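Local structure of N-glycosylase/DNA lyase (Methanocaldococcus jannaschii, 3FHF) at residues M9-K12 with K13-L17. The protein belongs to the 8-oxoguanine DNA glycosylase family of the helix-hairpin-helix clan and is an all-helical archaeal protein. Numbering follows the deposited sequence.
Sequences MLIK and KIEEL
Met9, Leu10, Ile11 and Lys12 accept four successive i to i+4 backbone hydrogen bonds from Lys13, Ile14, Glu15 and Glu16, within one unbroken run of the helix spanning residues 5-18. Lys13 N lies 2.8 Å from Met9 O, and Ile14 N reaches Leu10 O in the straightest of the four, with an N-H...O angle of 167°. Glu15 N binds Ile11 O at 3.1 Å; Glu16 N binds Lys12 O with the most bent geometry.

On the apolar side of this α-helix, Leu10 meets Ile14 one turn further on. With CG1 anti to the carbonyl carbon and beside the backbone N (chi1 -70°), Ile14 sends its ethyl branch back along the helix, over the preceding turn. CG1 passes 3.4 Å from Leu10 O, and the terminal CD1 comes within 4.0 Å of Leu10 CG, the two side chains running at a slant to each other. Next to this pair, Glu15 also bends back, its methylene CG lying 3.3 Å from Ile11 O, while its OE1 forms a salt bridge with Lys18.

Lys12 and Glu16 are linked through a water, their charged atoms, NZ and OE2, remaining 5.0 Å apart. The water spans this gap, accepting a hydrogen bond from Lys12 NZ at 2.8 Å and donating one to Glu16 OE2 at 2.6 Å. The lysine chain is extended until its last torsion, where chi4 of 59° turns the ammonium group; opposite charges one turn apart are thus joined through solvent rather than by a direct salt bridge.

The helix lies at the surface of the all-helical fold. Its buried residues Ile14 and Leu17 face inward: Ile14 packs on Val193 and Leu195 in the loop preceding helix 197-209, while Leu17 rests on Tyr203, Tyr206 and Leu207 of that helix.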
HETATM    1  N   MSE A   9      10.142 -21.840   9.258  1.00 17.63           N
HETATM    2  CA  MSE A   9      11.131 -20.901   9.781  1.00 19.18           C
HETATM    3  C   MSE A   9      10.682 -19.436   9.630  1.00 16.78           C
HETATM    4  O   MSE A   9      11.027 -18.584  10.453  1.00 17.18           O
HETATM    5  CB  MSE A   9      12.482 -21.122   9.097  1.00 21.66           C
HETATM    6  CG  MSE A   9      13.121 -22.482   9.411  1.00 26.59           C
HETATM    7 SE   MSE A   9      13.390 -22.803  11.317  1.00 38.95          SE
HETATM    8  CE  MSE A   9      11.787 -23.831  11.703  1.00 34.18           C
ATOM      9  N   LEU A  10       9.909 -19.149   8.592  1.00 14.84           N
ATOM     10  CA  LEU A  10       9.401 -17.798   8.387  1.00 17.79           C
ATOM     11  C   LEU A  10       8.460 -17.492   9.543  1.00 17.80           C
ATOM     12  O   LEU A  10       8.502 -16.414  10.124  1.00 16.63           O
ATOM     13  CB  LEU A  10       8.626 -17.694   7.070  1.00 16.81           C
ATOM     14  CG  LEU A  10       7.922 -16.348   6.851  1.00 20.06           C
ATOM     15  CD1 LEU A  10       8.958 -15.238   6.732  1.00 18.29           C
ATOM     16  CD2 LEU A  10       7.058 -16.407   5.600  1.00 19.97           C
ATOM     17  N   ILE A  11       7.603 -18.457   9.871  1.00 17.05           N
ATOM     18  CA  ILE A  11       6.662 -18.274  10.967  1.00 16.45           C
ATOM     19  C   ILE A  11       7.445 -18.021  12.248  1.00 15.64           C
ATOM     20  O   ILE A  11       7.110 -17.128  13.020  1.00 13.82           O
ATOM     21  CB  ILE A  11       5.767 -19.521  11.168  1.00 17.93           C
ATOM     22  CG1 ILE A  11       4.880 -19.742   9.937  1.00 17.56           C
ATOM     23  CG2 ILE A  11       4.901 -19.346  12.415  1.00 17.93           C
ATOM     24  CD1 ILE A  11       3.893 -18.605   9.671  1.00 17.36           C
ATOM     25  N   LYS A  12       8.497 -18.807  12.452  1.00 15.23           N
ATOM     26  CA  LYS A  12       9.343 -18.700  13.640  1.00 17.56           C
ATOM     27  C   LYS A  12      10.044 -17.350  13.738  1.00 16.92           C
ATOM     28  O   LYS A  12      10.152 -16.782  14.820  1.00 15.89           O
ATOM     29  CB  LYS A  12      10.386 -19.814  13.638  1.00 18.76           C
ATOM     30  CG  LYS A  12      11.182 -19.917  14.922  1.00 23.96           C
ATOM     31  CD  LYS A  12      12.163 -21.081  14.871  0.50 25.26           C
ATOM     32  CE  LYS A  12      12.856 -21.269  16.210  0.50 26.94           C
ATOM     33  NZ  LYS A  12      11.869 -21.536  17.292  0.50 27.53           N
ATOM     34  N   LYS A  13      10.534 -16.855  12.606  1.00 16.88           N
ATOM     35  CA  LYS A  13      11.207 -15.561  12.554  1.00 18.01           C
ATOM     36  C   LYS A  13      10.243 -14.426  12.909  1.00 15.94           C
ATOM     37  O   LYS A  13      10.577 -13.525  13.678  1.00 14.62           O
ATOM     38  CB  LYS A  13      11.774 -15.321  11.153  1.00 18.58           C
ATOM     39  CG  LYS A  13      12.486 -13.985  10.986  1.00 24.86           C
ATOM     40  CD  LYS A  13      13.639 -13.823  11.979  1.00 26.99           C
ATOM     41  CE  LYS A  13      14.463 -12.574  11.666  1.00 30.16           C
ATOM     42  NZ  LYS A  13      15.683 -12.467  12.522  1.00 32.62           N
ATOM     43  N   ILE A  14       9.048 -14.463  12.335  1.00 15.88           N
ATOM     44  CA  ILE A  14       8.061 -13.430  12.618  1.00 14.25           C
ATOM     45  C   ILE A  14       7.684 -13.421  14.101  1.00 15.29           C
ATOM     46  O   ILE A  14       7.525 -12.358  14.697  1.00 12.77           O
ATOM     47  CB  ILE A  14       6.806 -13.618  11.734  1.00 13.56           C
ATOM     48  CG1 ILE A  14       7.169 -13.293  10.283  1.00 13.48           C
ATOM     49  CG2 ILE A  14       5.670 -12.709  12.210  1.00 15.09           C
ATOM     50  CD1 ILE A  14       6.099 -13.663   9.267  1.00 13.71           C
ATOM     51  N   GLU A  15       7.543 -14.602  14.699  1.00 15.90           N
ATOM     52  CA  GLU A  15       7.211 -14.683  16.120  1.00 18.04           C
ATOM     53  C   GLU A  15       8.369 -14.094  16.918  1.00 18.14           C
ATOM     54  O   GLU A  15       8.179 -13.522  17.992  1.00 18.40           O
ATOM     55  CB  GLU A  15       6.984 -16.137  16.542  1.00 21.92           C
ATOM     56  CG  GLU A  15       5.731 -16.778  15.953  1.00 26.67           C
ATOM     57  CD  GLU A  15       4.439 -16.177  16.490  1.00 28.94           C
ATOM     58  OE1 GLU A  15       4.503 -15.321  17.398  1.00 29.85           O
ATOM     59  OE2 GLU A  15       3.352 -16.572  16.007  1.00 32.07           O
ATOM     60  N   GLU A  16       9.577 -14.242  16.386  1.00 17.12           N
ATOM     61  CA  GLU A  16      10.762 -13.702  17.040  1.00 18.39           C
ATOM     62  C   GLU A  16      10.706 -12.170  16.997  1.00 18.02           C
ATOM     63  O   GLU A  16      11.003 -11.493  17.984  1.00 18.42           O
ATOM     64  CB  GLU A  16      12.013 -14.201  16.322  1.00 22.72           C
ATOM     65  CG  GLU A  16      13.062 -14.774  17.249  1.00 31.00           C
ATOM     66  CD  GLU A  16      13.955 -15.789  16.557  1.00 34.22           C
ATOM     67  OE1 GLU A  16      14.702 -15.400  15.633  1.00 37.18           O
ATOM     68  OE2 GLU A  16      13.904 -16.979  16.937  1.00 38.29           O
ATOM     69  N   LEU A  17      10.308 -11.625  15.851  1.00 14.04           N
ATOM     70  CA  LEU A  17      10.215 -10.178  15.706  1.00 15.29           C
ATOM     71  C   LEU A  17       9.128  -9.612  16.620  1.00 15.93           C
ATOM     72  O   LEU A  17       9.287  -8.530  17.200  1.00 14.33           O
ATOM     73  CB  LEU A  17       9.926  -9.813  14.251  1.00 14.93           C
ATOM     74  CG  LEU A  17      11.046 -10.094  13.244  1.00 17.78           C
ATOM     75  CD1 LEU A  17      10.568  -9.717  11.843  1.00 18.07           C
ATOM     76  CD2 LEU A  17      12.296  -9.297  13.618  1.00 17.67           C
TER
HETATM   77  O   HOH W   1      12.429 -18.837  17.975  1.00 46.28           O